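Long-range contacts in putative nitrate transport protein (Thermoplasma volcanium, PDB 3MST), which is of unproven function but probably takes part in nitrate transport, perhaps as a substrate-binding protein: residues E87-I92 and G131-V136; R91-R96 and Q115-D120; S82-E87 and T123-A128; A105-Y110 and E228-V233. All coordinates share one frame; numbering follows the deposited sequence.

Contact 1. Residues E87-I92 and G131-V136; sequences ESSGRI and GYSALV. With EDO (1,2-ethanediol), chain J.
The guanidinium of Arg91 lies nearly parallel to the Tyr132 ring, displaced toward its hydroxyl end, the two planes 8° apart. Tyr132 OH sits over the centre of one guanidinium face, 3.2 Å from Arg91 CZ. Further back along the chain, Arg91 CD stands over the face of the Tyr132 ring, 3.6 Å from the centroid, as a CH-pi contact. At the in-plane edge of the guanidinium, Arg91 NE donates to O1 of a 1,2-ethanediol, probably from the crystallisation liquor, at 2.9 Å and 162°. The Arg91 chain is extended from CG to NE, which carries it across the ring. At the edge of the same ring, Ser89 OG lies 3.5 Å from Tyr132 CD1; its hydrogen-bond partner is the backbone O of Asp86.

Arg91 O is gripped twice. Ser133 OG donates to it at 2.8 Å and Ser133 N at 3.3 Å. With OG between its own backbone N and carbonyl carbon (chi1 75°), Ser133 turns its hydroxyl back to the strand beside it. Ile92 and Leu135 lie side by side, with Ile92 CG2 4.1 Å from Leu135 CB.

Gly131 closes the preceding helix with a Schellman motif. The chain then enters strand 133-137, which pairs with strand 91-94. This is the start of a parallel strand pair in a mixed sheet, with Arg91 laid over Tyr132 at its entrance.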
loop_
_atom_site.group_PDB
_atom_site.type_symbol
_atom_site.label_atom_id
_atom_site.label_comp_id
_atom_site.label_asym_id
_atom_site.label_seq_id
_atom_site.Cartn_x
_atom_site.Cartn_y
_atom_site.Cartn_z
ATOM N N GLU A 87 -5.217 -14.008 -17.687
ATOM C CA GLU A 87 -6.390 -13.642 -16.900
ATOM C C GLU A 87 -7.687 -14.335 -17.296
ATOM O O GLU A 87 -8.676 -14.213 -16.579
ATOM C CB GLU A 87 -6.582 -12.122 -16.847
ATOM C CG GLU A 87 -5.530 -11.394 -16.057
ATOM C CD GLU A 87 -5.853 -9.920 -15.972
ATOM O OE1 GLU A 87 -6.837 -9.578 -15.244
ATOM O OE2 GLU A 87 -5.122 -9.121 -16.601
ATOM N N SER A 88 -7.688 -15.015 -18.436
ATOM C CA SER A 88 -8.843 -15.776 -18.869
ATOM C C SER A 88 -8.737 -17.259 -18.536
ATOM O O SER A 88 -9.496 -18.044 -19.106
ATOM C CB SER A 88 -8.987 -15.662 -20.380
ATOM O OG SER A 88 -8.087 -16.540 -21.009
ATOM N N SER A 89 -7.780 -17.647 -17.674
ATOM C CA SER A 89 -7.533 -19.047 -17.361
ATOM C C SER A 89 -8.371 -19.630 -16.246
ATOM O O SER A 89 -8.328 -20.821 -16.060
ATOM C CB SER A 89 -6.073 -19.222 -17.009
ATOM O OG SER A 89 -5.801 -18.549 -15.755
ATOM N N GLY A 90 -9.083 -18.808 -15.465
ATOM C CA GLY A 90 -9.906 -19.277 -14.365
ATOM C C GLY A 90 -9.315 -19.365 -12.972
ATOM O O GLY A 90 -9.998 -19.688 -11.999
ATOM N N ARG A 91 -8.006 -19.086 -12.870
ATOM C CA ARG A 91 -7.364 -19.033 -11.553
ATOM C C ARG A 91 -6.456 -17.819 -11.465
ATOM O O ARG A 91 -5.790 -17.498 -12.453
ATOM C CB ARG A 91 -6.474 -20.263 -11.303
ATOM C CG ARG A 91 -7.175 -21.566 -11.332
ATOM C CD ARG A 91 -6.224 -22.697 -10.940
ATOM N NE ARG A 91 -6.862 -24.008 -11.177
ATOM C CZ ARG A 91 -6.198 -25.153 -11.089
ATOM N NH1 ARG A 91 -4.936 -25.164 -10.732
ATOM N NH2 ARG A 91 -6.799 -26.303 -11.328
ATOM N N ILE A 92 -6.485 -17.158 -10.315
ATOM C CA ILE A 92 -5.503 -16.130 -9.969
ATOM C C ILE A 92 -4.789 -16.620 -8.712
ATOM O O ILE A 92 -5.362 -16.724 -7.638
ATOM C CB ILE A 92 -6.125 -14.736 -9.676
ATOM C CG1 ILE A 92 -6.963 -14.241 -10.842
ATOM C CG2 ILE A 92 -4.983 -13.746 -9.315
ATOM C CD1 ILE A 92 -7.779 -12.938 -10.539
ATOM N N GLY A 131 0.264 -21.290 -17.380
ATOM C CA GLY A 131 -0.910 -20.877 -18.115
ATOM C C GLY A 131 -2.051 -20.312 -17.289
ATOM O O GLY A 131 -3.072 -19.940 -17.835
ATOM N N TYR A 132 -1.886 -20.282 -15.967
ATOM C CA TYR A 132 -2.807 -19.568 -15.090
ATOM C C TYR A 132 -2.374 -18.095 -15.012
ATOM O O TYR A 132 -1.569 -17.646 -15.814
ATOM C CB TYR A 132 -2.947 -20.276 -13.753
ATOM C CG TYR A 132 -3.673 -21.622 -13.882
ATOM C CD1 TYR A 132 -4.993 -21.674 -14.282
ATOM C CD2 TYR A 132 -3.023 -22.818 -13.644
ATOM C CE1 TYR A 132 -5.668 -22.876 -14.434
ATOM C CE2 TYR A 132 -3.704 -24.048 -13.748
ATOM C CZ TYR A 132 -5.033 -24.064 -14.119
ATOM O OH TYR A 132 -5.741 -25.267 -14.270
ATOM N N SER A 133 -2.998 -17.346 -14.119
ATOM C CA SER A 133 -2.582 -15.987 -13.808
ATOM C C SER A 133 -2.185 -15.871 -12.344
ATOM O O SER A 133 -2.441 -16.747 -11.546
ATOM C CB SER A 133 -3.688 -14.957 -14.173
ATOM O OG SER A 133 -4.736 -14.997 -13.215
ATOM N N ALA A 134 -1.524 -14.763 -12.004
ATOM C CA ALA A 134 -1.115 -14.507 -10.640
ATOM C C ALA A 134 -1.129 -12.988 -10.407
ATOM O O ALA A 134 -0.968 -12.209 -11.343
ATOM C CB ALA A 134 0.255 -15.074 -10.319
ATOM N N LEU A 135 -1.261 -12.613 -9.140
ATOM C CA LEU A 135 -1.168 -11.229 -8.708
ATOM C C LEU A 135 -0.142 -11.202 -7.590
ATOM O O LEU A 135 -0.340 -11.815 -6.532
ATOM C CB LEU A 135 -2.511 -10.713 -8.238
ATOM C CG LEU A 135 -2.612 -9.196 -7.979
ATOM C CD1 LEU A 135 -1.856 -8.728 -6.747
ATOM C CD2 LEU A 135 -2.203 -8.387 -9.160
ATOM N N VAL A 136 0.979 -10.535 -7.829
ATOM C CA VAL A 136 2.100 -10.543 -6.898
ATOM C C VAL A 136 2.632 -9.136 -6.725
ATOM O O VAL A 136 2.451 -8.269 -7.576
ATOM C CB VAL A 136 3.269 -11.478 -7.401
ATOM C CG1 VAL A 136 2.772 -12.907 -7.548
ATOM C CG2 VAL A 136 3.838 -10.967 -8.718
HETATM C C1 EDO J . -9.914 -23.705 -11.009
HETATM O O1 EDO J . -9.508 -23.833 -12.366
HETATM C C2 EDO J . -11.119 -22.813 -10.978
HETATM O O2 EDO J . -12.143 -23.486 -11.749
#

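Contact 2. Residues R91-R96 and Q115-D120; sequences RIYTLR and QVINAD. With EDO (1,2-ethanediol), chain K; EDO (1,2-ethanediol), chain J.
Strands 91-94 and 115-118 run parallel in register, Arg91 beside Gln115 through Thr94 beside Asn118, axes 26° apart. The backbone ladder runs from Ile92 N to Gln115 O (2.9 Å) and on to Ala119 N with Thr94 O.

Tyr93 and Ile117 lie side by side on one face of the sheet. Ile117 CB stands over the Tyr93 ring, 4.0 Å from its centroid, and Ile117 CG2 is 3.4 Å from Tyr93 CE2. The Tyr93 hydroxyl accepts from Arg91 NH1 at 2.9 Å.

On the other face, Thr94 CG2 meets Val116 CG1 at 3.6 Å. Thr94 OG1, anti to the backbone N (chi1 -165°), hydrogen-bonds instead to Leu135 O. Beyond the ladder, Asn118 ND2 donates to Leu95 O at 2.9 Å and 170°, with the acceptor in the amide plane. ND2 also hydrogen-bonds to Asp102 OD1, and OD1 to Lys97 NZ.

Helix 100-112 packs on the Thr94 and Val116 face. Strand, helix and parallel strand form a beta-alpha-beta unit, and Asp120 then N-caps the next helix.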
loop_
_atom_site.group_PDB
_atom_site.type_symbol
_atom_site.label_atom_id
_atom_site.label_comp_id
_atom_site.label_asym_id
_atom_site.label_seq_id
_atom_site.Cartn_x
_atom_site.Cartn_y
_atom_site.Cartn_z
ATOM N N ARG A 91 -8.006 -19.086 -12.870
ATOM C CA ARG A 91 -7.364 -19.033 -11.553
ATOM C C ARG A 91 -6.456 -17.819 -11.465
ATOM O O ARG A 91 -5.790 -17.498 -12.453
ATOM C CB ARG A 91 -6.474 -20.263 -11.303
ATOM C CG ARG A 91 -7.175 -21.566 -11.332
ATOM C CD ARG A 91 -6.224 -22.697 -10.940
ATOM N NE ARG A 91 -6.862 -24.008 -11.177
ATOM C CZ ARG A 91 -6.198 -25.153 -11.089
ATOM N NH1 ARG A 91 -4.936 -25.164 -10.732
ATOM N NH2 ARG A 91 -6.799 -26.303 -11.328
ATOM N N ILE A 92 -6.485 -17.158 -10.315
ATOM C CA ILE A 92 -5.503 -16.130 -9.969
ATOM C C ILE A 92 -4.789 -16.620 -8.712
ATOM O O ILE A 92 -5.362 -16.724 -7.638
ATOM C CB ILE A 92 -6.125 -14.736 -9.676
ATOM C CG1 ILE A 92 -6.963 -14.241 -10.842
ATOM C CG2 ILE A 92 -4.983 -13.746 -9.315
ATOM C CD1 ILE A 92 -7.779 -12.938 -10.539
ATOM N N TYR A 93 -3.514 -16.945 -8.887
ATOM C CA TYR A 93 -2.642 -17.284 -7.759
ATOM C C TYR A 93 -2.163 -15.994 -7.099
ATOM O O TYR A 93 -1.869 -15.021 -7.819
ATOM C CB TYR A 93 -1.446 -18.119 -8.287
ATOM C CG TYR A 93 -1.813 -19.575 -8.542
ATOM C CD1 TYR A 93 -2.407 -19.945 -9.732
ATOM C CD2 TYR A 93 -1.703 -20.524 -7.528
ATOM C CE1 TYR A 93 -2.802 -21.252 -9.950
ATOM C CE2 TYR A 93 -2.097 -21.831 -7.746
ATOM C CZ TYR A 93 -2.659 -22.166 -8.967
ATOM O OH TYR A 93 -3.072 -23.456 -9.221
ATOM N N THR A 94 -2.069 -15.992 -5.780
ATOM C CA THR A 94 -1.569 -14.807 -5.080
ATOM C C THR A 94 -0.907 -15.225 -3.785
ATOM O O THR A 94 -0.612 -16.419 -3.586
ATOM C CB THR A 94 -2.712 -13.785 -4.907
ATOM O OG1 THR A 94 -2.175 -12.502 -4.559
ATOM C CG2 THR A 94 -3.742 -14.239 -3.902
ATOM N N LEU A 95 -0.597 -14.243 -2.959
ATOM C CA LEU A 95 0.085 -14.436 -1.702
ATOM C C LEU A 95 -0.860 -14.854 -0.574
ATOM O O LEU A 95 -1.977 -15.259 -0.852
ATOM C CB LEU A 95 0.941 -13.209 -1.410
ATOM C CG LEU A 95 2.111 -12.939 -2.354
ATOM C CD1 LEU A 95 2.952 -14.192 -2.550
ATOM C CD2 LEU A 95 1.739 -12.299 -3.641
ATOM N N ARG A 96 -0.421 -14.879 0.671
ATOM C CA ARG A 96 -1.269 -15.493 1.674
ATOM C C ARG A 96 -2.540 -14.678 1.916
ATOM O O ARG A 96 -2.592 -13.472 1.680
ATOM C CB ARG A 96 -0.501 -15.688 2.978
ATOM C CG ARG A 96 -0.167 -14.370 3.664
ATOM C CD ARG A 96 0.853 -14.510 4.811
ATOM N NE ARG A 96 0.980 -13.226 5.493
ATOM C CZ ARG A 96 1.836 -12.279 5.138
ATOM N NH1 ARG A 96 2.673 -12.489 4.142
ATOM N NH2 ARG A 96 1.872 -11.134 5.795
ATOM N N GLN A 115 -11.134 -18.224 -9.761
ATOM C CA GLN A 115 -10.928 -18.573 -8.376
ATOM C C GLN A 115 -9.529 -18.144 -7.929
ATOM O O GLN A 115 -8.591 -18.222 -8.689
ATOM C CB GLN A 115 -11.077 -20.084 -8.122
ATOM C CG GLN A 115 -12.440 -20.628 -8.499
ATOM C CD GLN A 115 -13.536 -19.984 -7.697
ATOM O OE1 GLN A 115 -13.412 -19.860 -6.490
ATOM N NE2 GLN A 115 -14.642 -19.582 -8.370
ATOM N N VAL A 116 -9.434 -17.638 -6.717
ATOM C CA VAL A 116 -8.165 -17.215 -6.096
ATOM C C VAL A 116 -7.574 -18.422 -5.374
ATOM O O VAL A 116 -8.241 -19.030 -4.536
ATOM C CB VAL A 116 -8.372 -16.002 -5.148
ATOM C CG1 VAL A 116 -7.054 -15.681 -4.395
ATOM C CG2 VAL A 116 -8.892 -14.815 -5.933
ATOM N N ILE A 117 -6.289 -18.666 -5.599
ATOM C CA ILE A 117 -5.513 -19.699 -4.884
ATOM C C ILE A 117 -4.359 -18.973 -4.174
ATOM O O ILE A 117 -3.509 -18.373 -4.819
ATOM C CB ILE A 117 -4.971 -20.757 -5.875
ATOM C CG1 ILE A 117 -6.078 -21.313 -6.811
ATOM C CG2 ILE A 117 -4.235 -21.884 -5.132
ATOM C CD1 ILE A 117 -7.172 -22.097 -6.105
ATOM N N ASN A 118 -4.396 -19.000 -2.841
ATOM C CA ASN A 118 -3.360 -18.372 -2.008
ATOM C C ASN A 118 -2.154 -19.304 -1.947
ATOM O O ASN A 118 -2.277 -20.524 -1.667
ATOM C CB ASN A 118 -3.923 -18.038 -0.630
ATOM C CG ASN A 118 -5.084 -17.090 -0.732
ATOM O OD1 ASN A 118 -6.246 -17.532 -0.736
ATOM N ND2 ASN A 118 -4.794 -15.814 -0.942
ATOM N N ALA A 119 -0.971 -18.731 -2.154
ATOM C CA ALA A 119 0.253 -19.476 -2.326
ATOM C C ALA A 119 1.390 -18.546 -1.893
ATOM O O ALA A 119 1.256 -17.750 -0.946
ATOM C CB ALA A 119 0.443 -20.008 -3.783
ATOM N N ASP A 120 2.550 -18.786 -2.451
ATOM C CA ASP A 120 3.735 -17.948 -2.244
ATOM C C ASP A 120 4.265 -17.487 -3.591
ATOM O O ASP A 120 3.756 -17.838 -4.666
ATOM C CB ASP A 120 4.784 -18.712 -1.429
ATOM C CG ASP A 120 5.336 -19.916 -2.096
ATOM O OD1 ASP A 120 5.261 -20.073 -3.334
ATOM O OD2 ASP A 120 5.908 -20.752 -1.345
HETATM C C1 EDO K . -13.295 -16.047 -6.260
HETATM O O1 EDO K . -14.370 -16.619 -5.504
HETATM C C2 EDO K . -12.126 -16.064 -5.320
HETATM O O2 EDO K . -11.772 -17.420 -5.008
HETATM C C1 EDO J . -9.914 -23.705 -11.009
HETATM O O1 EDO J . -9.508 -23.833 -12.366
HETATM C C2 EDO J . -11.119 -22.813 -10.978
HETATM O O2 EDO J . -12.143 -23.486 -11.749
#

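Contact 3. Residues S82-E87 and T123-A128; sequences SILGDE and TCIKMA
Leu84 reaches from its strand toward helix 123-128 and meets it at two levels. Near the backbone, Leu84 CB lies 3.6 Å from Ala128 CB. Further out, Leu84 CD1 comes to 4.2 Å from Ile125 CG1, the two branched chains crossing at a slant. Leu84 CG is anti to its own carbonyl carbon (chi1 -46°), and with chi2 near 180° this sends CD1 along the helix from Ala128 to Ile125. Ala128 points at the strand. Ile125, one turn earlier, starts away from it and touches Leu84 through CG1.

Gly85 follows with a positive phi. Gly85 CA is 4.5 Å from Ala128 CA, the closest such pair. With no side chain on Gly85 and a mere methyl on Ala128, the backbones can come this near.

Strand and helix axes are 43° apart. Strand 133-137 completes the packing, since Val136 touches both Leu84 and Cys124. No hydrogen bond joins the two segments. The side-chain contacts are apolar, so across these segments the helix meets the sheet through van der Waals packing alone.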
loop_
_atom_site.group_PDB
_atom_site.type_symbol
_atom_site.label_atom_id
_atom_site.label_comp_id
_atom_site.label_asym_id
_atom_site.label_seq_id
_atom_site.Cartn_x
_atom_site.Cartn_y
_atom_site.Cartn_z
ATOM N N SER A 82 1.754 -6.620 -9.753
ATOM C CA SER A 82 1.818 -7.019 -11.126
ATOM C C SER A 82 0.946 -8.254 -11.345
ATOM O O SER A 82 0.840 -9.109 -10.458
ATOM C CB SER A 82 3.233 -7.425 -11.503
ATOM O OG SER A 82 4.016 -6.273 -11.829
ATOM N N ILE A 83 0.282 -8.285 -12.487
ATOM C CA ILE A 83 -0.482 -9.437 -12.937
ATOM C C ILE A 83 0.394 -10.218 -13.924
ATOM O O ILE A 83 0.896 -9.683 -14.905
ATOM C CB ILE A 83 -1.794 -8.990 -13.594
ATOM C CG1 ILE A 83 -2.650 -8.151 -12.641
ATOM C CG2 ILE A 83 -2.580 -10.219 -14.160
ATOM C CD1 ILE A 83 -3.766 -7.344 -13.390
ATOM N N LEU A 84 0.551 -11.498 -13.652
ATOM C CA LEU A 84 1.302 -12.444 -14.454
ATOM C C LEU A 84 0.331 -13.374 -15.160
ATOM O O LEU A 84 -0.722 -13.698 -14.648
ATOM C CB LEU A 84 2.211 -13.281 -13.584
ATOM C CG LEU A 84 3.035 -12.538 -12.525
ATOM C CD1 LEU A 84 3.964 -13.542 -11.797
ATOM C CD2 LEU A 84 3.849 -11.379 -13.146
ATOM N N GLY A 85 0.700 -13.842 -16.336
ATOM C CA GLY A 85 -0.051 -14.893 -16.960
ATOM C C GLY A 85 -1.354 -14.497 -17.610
ATOM O O GLY A 85 -1.578 -13.322 -17.994
ATOM N N ASP A 86 -2.233 -15.505 -17.690
ATOM C CA ASP A 86 -3.430 -15.435 -18.519
ATOM C C ASP A 86 -4.695 -15.243 -17.678
ATOM O O ASP A 86 -5.148 -16.151 -16.979
ATOM C CB ASP A 86 -3.519 -16.721 -19.340
ATOM C CG ASP A 86 -4.732 -16.773 -20.259
ATOM O OD1 ASP A 86 -5.553 -15.826 -20.325
ATOM O OD2 ASP A 86 -4.893 -17.831 -20.916
ATOM N N GLU A 87 -5.217 -14.008 -17.687
ATOM C CA GLU A 87 -6.390 -13.642 -16.900
ATOM C C GLU A 87 -7.687 -14.335 -17.296
ATOM O O GLU A 87 -8.676 -14.213 -16.579
ATOM C CB GLU A 87 -6.582 -12.122 -16.847
ATOM C CG GLU A 87 -5.530 -11.394 -16.057
ATOM C CD GLU A 87 -5.853 -9.920 -15.972
ATOM O OE1 GLU A 87 -6.837 -9.578 -15.244
ATOM O OE2 GLU A 87 -5.122 -9.121 -16.601
ATOM N N THR A 123 5.496 -20.056 -6.264
ATOM C CA THR A 123 4.365 -20.817 -6.824
ATOM C C THR A 123 3.557 -19.974 -7.789
ATOM O O THR A 123 3.145 -20.424 -8.875
ATOM C CB THR A 123 3.459 -21.326 -5.725
ATOM O OG1 THR A 123 4.205 -22.230 -4.923
ATOM C CG2 THR A 123 2.180 -22.008 -6.306
ATOM N N CYS A 124 3.366 -18.716 -7.433
ATOM C CA CYS A 124 2.665 -17.800 -8.322
ATOM C C CYS A 124 3.352 -17.671 -9.678
ATOM O O CYS A 124 2.736 -17.720 -10.727
ATOM C CB CYS A 124 2.562 -16.418 -7.686
ATOM S SG CYS A 124 1.344 -16.304 -6.329
ATOM N N ILE A 125 4.674 -17.499 -9.653
ATOM C CA ILE A 125 5.408 -17.412 -10.887
ATOM C C ILE A 125 5.265 -18.692 -11.721
ATOM O O ILE A 125 5.055 -18.646 -12.926
ATOM C CB ILE A 125 6.942 -17.082 -10.627
ATOM C CG1 ILE A 125 7.086 -15.686 -10.010
ATOM C CG2 ILE A 125 7.788 -17.254 -11.918
ATOM C CD1 ILE A 125 8.465 -15.420 -9.481
ATOM N N LYS A 126 5.471 -19.819 -11.083
ATOM C CA LYS A 126 5.408 -21.103 -11.791
ATOM C C LYS A 126 4.044 -21.324 -12.413
ATOM O O LYS A 126 3.944 -21.710 -13.583
ATOM C CB LYS A 126 5.751 -22.236 -10.824
ATOM C CG LYS A 126 5.658 -23.599 -11.511
ATOM C CD LYS A 126 6.225 -24.706 -10.666
ATOM C CE LYS A 126 5.361 -25.070 -9.510
ATOM N NZ LYS A 126 5.969 -26.228 -8.716
HETATM N N MSE A 127 2.986 -21.103 -11.634
HETATM C CA MSE A 127 1.663 -21.387 -12.170
HETATM C C MSE A 127 1.232 -20.400 -13.254
HETATM O O MSE A 127 0.499 -20.779 -14.187
HETATM C CB MSE A 127 0.639 -21.559 -11.072
HETATM C CG MSE A 127 0.957 -22.610 -10.016
HETATM SE SE MSE A 127 1.313 -24.408 -10.789
HETATM C CE MSE A 127 -0.534 -24.837 -11.335
ATOM N N ALA A 128 1.676 -19.143 -13.170
ATOM C CA ALA A 128 1.477 -18.227 -14.269
ATOM C C ALA A 128 2.188 -18.688 -15.551
ATOM O O ALA A 128 1.629 -18.651 -16.642
ATOM C CB ALA A 128 1.841 -16.810 -13.874
#

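Contact 4. Residues A105-Y110 and E228-V233; sequences ARILAY and ELYSRV
Ile107 points from helix 100-112 into a group of three side chains. Its CD1 lies 3.5 Å from Tyr230 CE1, at a slant to the ring. Its CG2 meets Leu229 CD1 at 4.0 Å, and its CG1 meets Val233 CG1 at 4.2 Å. Ile107 CG2 is anti to the backbone N while CG1 lies beside it (chi1 -69°), which splits the branches between them.

Arg106 bends at chi3 and runs antiparallel alongside Val233. Val233 CG1 sits over the centre of the guanidinium face, 3.8 Å from Arg106 CZ.

Two waters bridge the segments. One, in the guanidinium plane, accepts from Arg106 NH2 at 2.9 Å and donates to Val233 O. The other accepts from Arg232 NH1 at 2.9 Å and donates to Ile107 O.

Further out, Tyr111 hydrogen-bonds to Arg232 NH1. Asn104 and an unidentified molecule, probably from the crystallisation liquor, hydrogen-bond to the Tyr230 hydroxyl. Met150 of helix 146-152 touches Ile107 and Leu229. Helix 100-112 thus lies between the end of helix 220-230 and strands 91-94 and 115-118.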
loop_
_atom_site.group_PDB
_atom_site.type_symbol
_atom_site.label_atom_id
_atom_site.label_comp_id
_atom_site.label_asym_id
_atom_site.label_seq_id
_atom_site.Cartn_x
_atom_site.Cartn_y
_atom_site.Cartn_z
ATOM N N ALA A 105 -6.617 -9.582 -5.443
ATOM C CA ALA A 105 -6.899 -10.753 -6.288
ATOM C C ALA A 105 -8.374 -11.115 -6.243
ATOM O O ALA A 105 -8.977 -11.469 -7.251
ATOM C CB ALA A 105 -6.048 -11.966 -5.881
ATOM N N ARG A 106 -8.948 -11.080 -5.047
ATOM C CA ARG A 106 -10.392 -11.371 -4.888
ATOM C C ARG A 106 -11.273 -10.354 -5.577
ATOM O O ARG A 106 -12.306 -10.725 -6.154
ATOM C CB ARG A 106 -10.768 -11.484 -3.421
ATOM C CG ARG A 106 -10.191 -12.749 -2.761
ATOM C CD ARG A 106 -10.452 -12.822 -1.277
ATOM N NE ARG A 106 -11.915 -12.715 -1.026
ATOM C CZ ARG A 106 -12.523 -12.314 0.105
ATOM N NH1 ARG A 106 -11.858 -11.981 1.208
ATOM N NH2 ARG A 106 -13.856 -12.218 0.123
ATOM N N ILE A 107 -10.881 -9.094 -5.601
ATOM C CA ILE A 107 -11.640 -8.078 -6.337
ATOM C C ILE A 107 -11.547 -8.346 -7.834
ATOM O O ILE A 107 -12.547 -8.402 -8.548
ATOM C CB ILE A 107 -11.124 -6.641 -6.010
ATOM C CG1 ILE A 107 -11.492 -6.340 -4.554
ATOM C CG2 ILE A 107 -11.601 -5.610 -7.085
ATOM C CD1 ILE A 107 -10.883 -5.165 -4.022
ATOM N N LEU A 108 -10.337 -8.634 -8.308
ATOM C CA LEU A 108 -10.088 -8.852 -9.700
ATOM C C LEU A 108 -10.764 -10.128 -10.194
ATOM O O LEU A 108 -11.207 -10.207 -11.380
ATOM C CB LEU A 108 -8.594 -8.933 -9.975
ATOM C CG LEU A 108 -8.172 -9.096 -11.434
ATOM C CD1 LEU A 108 -8.719 -8.037 -12.403
ATOM C CD2 LEU A 108 -6.627 -9.144 -11.531
ATOM N N ALA A 109 -10.805 -11.133 -9.326
ATOM C CA ALA A 109 -11.376 -12.434 -9.679
ATOM C C ALA A 109 -12.830 -12.328 -10.121
ATOM O O ALA A 109 -13.301 -13.142 -10.915
ATOM C CB ALA A 109 -11.244 -13.392 -8.540
ATOM N N TYR A 110 -13.556 -11.336 -9.606
ATOM C CA TYR A 110 -14.951 -11.152 -10.031
ATOM C C TYR A 110 -15.042 -10.881 -11.518
ATOM O O TYR A 110 -15.865 -11.450 -12.243
ATOM C CB TYR A 110 -15.591 -9.983 -9.223
ATOM C CG TYR A 110 -17.023 -9.764 -9.612
ATOM C CD1 TYR A 110 -18.023 -10.577 -9.068
ATOM C CD2 TYR A 110 -17.378 -8.817 -10.551
ATOM C CE1 TYR A 110 -19.377 -10.418 -9.470
ATOM C CE2 TYR A 110 -18.719 -8.637 -10.966
ATOM C CZ TYR A 110 -19.700 -9.463 -10.414
ATOM O OH TYR A 110 -21.016 -9.277 -10.858
ATOM N N GLU A 228 -15.819 1.719 -0.331
ATOM C CA GLU A 228 -16.881 0.907 -0.914
ATOM C C GLU A 228 -16.307 -0.282 -1.685
ATOM O O GLU A 228 -16.795 -1.393 -1.536
ATOM C CB GLU A 228 -17.763 1.745 -1.837
ATOM C CG GLU A 228 -18.676 2.751 -1.131
ATOM C CD GLU A 228 -19.423 3.703 -2.125
ATOM O OE1 GLU A 228 -19.020 3.827 -3.328
ATOM O OE2 GLU A 228 -20.423 4.338 -1.672
ATOM N N LEU A 229 -15.309 -0.054 -2.527
ATOM C CA LEU A 229 -14.692 -1.140 -3.283
ATOM C C LEU A 229 -14.139 -2.228 -2.401
ATOM O O LEU A 229 -14.470 -3.422 -2.565
ATOM C CB LEU A 229 -13.588 -0.597 -4.211
ATOM C CG LEU A 229 -12.818 -1.641 -5.027
ATOM C CD1 LEU A 229 -13.760 -2.355 -6.034
ATOM C CD2 LEU A 229 -11.615 -0.970 -5.729
ATOM N N TYR A 230 -13.312 -1.844 -1.438
ATOM C CA TYR A 230 -12.667 -2.817 -0.592
ATOM C C TYR A 230 -13.592 -3.451 0.443
ATOM O O TYR A 230 -13.313 -4.532 0.902
ATOM C CB TYR A 230 -11.369 -2.258 0.004
ATOM C CG TYR A 230 -10.257 -2.176 -1.028
ATOM C CD1 TYR A 230 -9.527 -3.318 -1.360
ATOM C CD2 TYR A 230 -9.941 -1.010 -1.665
ATOM C CE1 TYR A 230 -8.534 -3.272 -2.323
ATOM C CE2 TYR A 230 -8.936 -0.950 -2.666
ATOM C CZ TYR A 230 -8.227 -2.101 -2.983
ATOM O OH TYR A 230 -7.216 -2.056 -3.906
ATOM N N SER A 231 -14.724 -2.825 0.748
ATOM C CA SER A 231 -15.702 -3.495 1.596
ATOM C C SER A 231 -16.271 -4.764 0.967
ATOM O O SER A 231 -16.833 -5.594 1.689
ATOM C CB SER A 231 -16.848 -2.561 1.974
ATOM O OG SER A 231 -16.408 -1.554 2.841
ATOM N N ARG A 232 -16.120 -4.922 -0.350
ATOM C CA ARG A 232 -16.528 -6.183 -0.998
ATOM C C ARG A 232 -15.838 -7.370 -0.371
ATOM O O ARG A 232 -16.395 -8.473 -0.319
ATOM C CB ARG A 232 -16.224 -6.195 -2.499
ATOM C CG ARG A 232 -16.972 -5.215 -3.317
ATOM C CD ARG A 232 -16.520 -5.253 -4.732
ATOM N NE ARG A 232 -17.261 -4.313 -5.532
ATOM C CZ ARG A 232 -17.086 -4.116 -6.835
ATOM N NH1 ARG A 232 -16.228 -4.839 -7.539
ATOM N NH2 ARG A 232 -17.822 -3.198 -7.444
ATOM N N VAL A 233 -14.626 -7.160 0.109
ATOM C CA VAL A 233 -13.783 -8.229 0.648
ATOM C C VAL A 233 -13.382 -8.066 2.145
ATOM O O VAL A 233 -12.963 -9.052 2.745
ATOM C CB VAL A 233 -12.535 -8.470 -0.239
ATOM C CG1 VAL A 233 -12.984 -8.910 -1.620
ATOM C CG2 VAL A 233 -11.644 -7.215 -0.310
HETATM O O HOH W 1 -14.789 -11.619 2.775
HETATM O O HOH W 2 -14.891 -7.329 -7.107
#

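In the fold
From the N terminus, strand 81-85 comes first and meets helix 121-129 in contact 3. The loop it closes holds contact 2, where strand 91-94 pairs with strand 115-118, which follows it after helix 100-112. Contact 1 crosses contact 3: it starts at Glu87, which the two share, and ends past the helix on strand 133-137. Contacts 1 and 2 share Arg91 and Ile92, because strand 91-94 lies between the other two strands. These three contacts tie four strands of a five-stranded mixed sheet, in which 81-85 lies beside 133-137, together with helix 121-129. Contact 4 crosses all of them. It leaves from helix 100-112, packed on that sheet, and reaches the C-terminal helix 220-230.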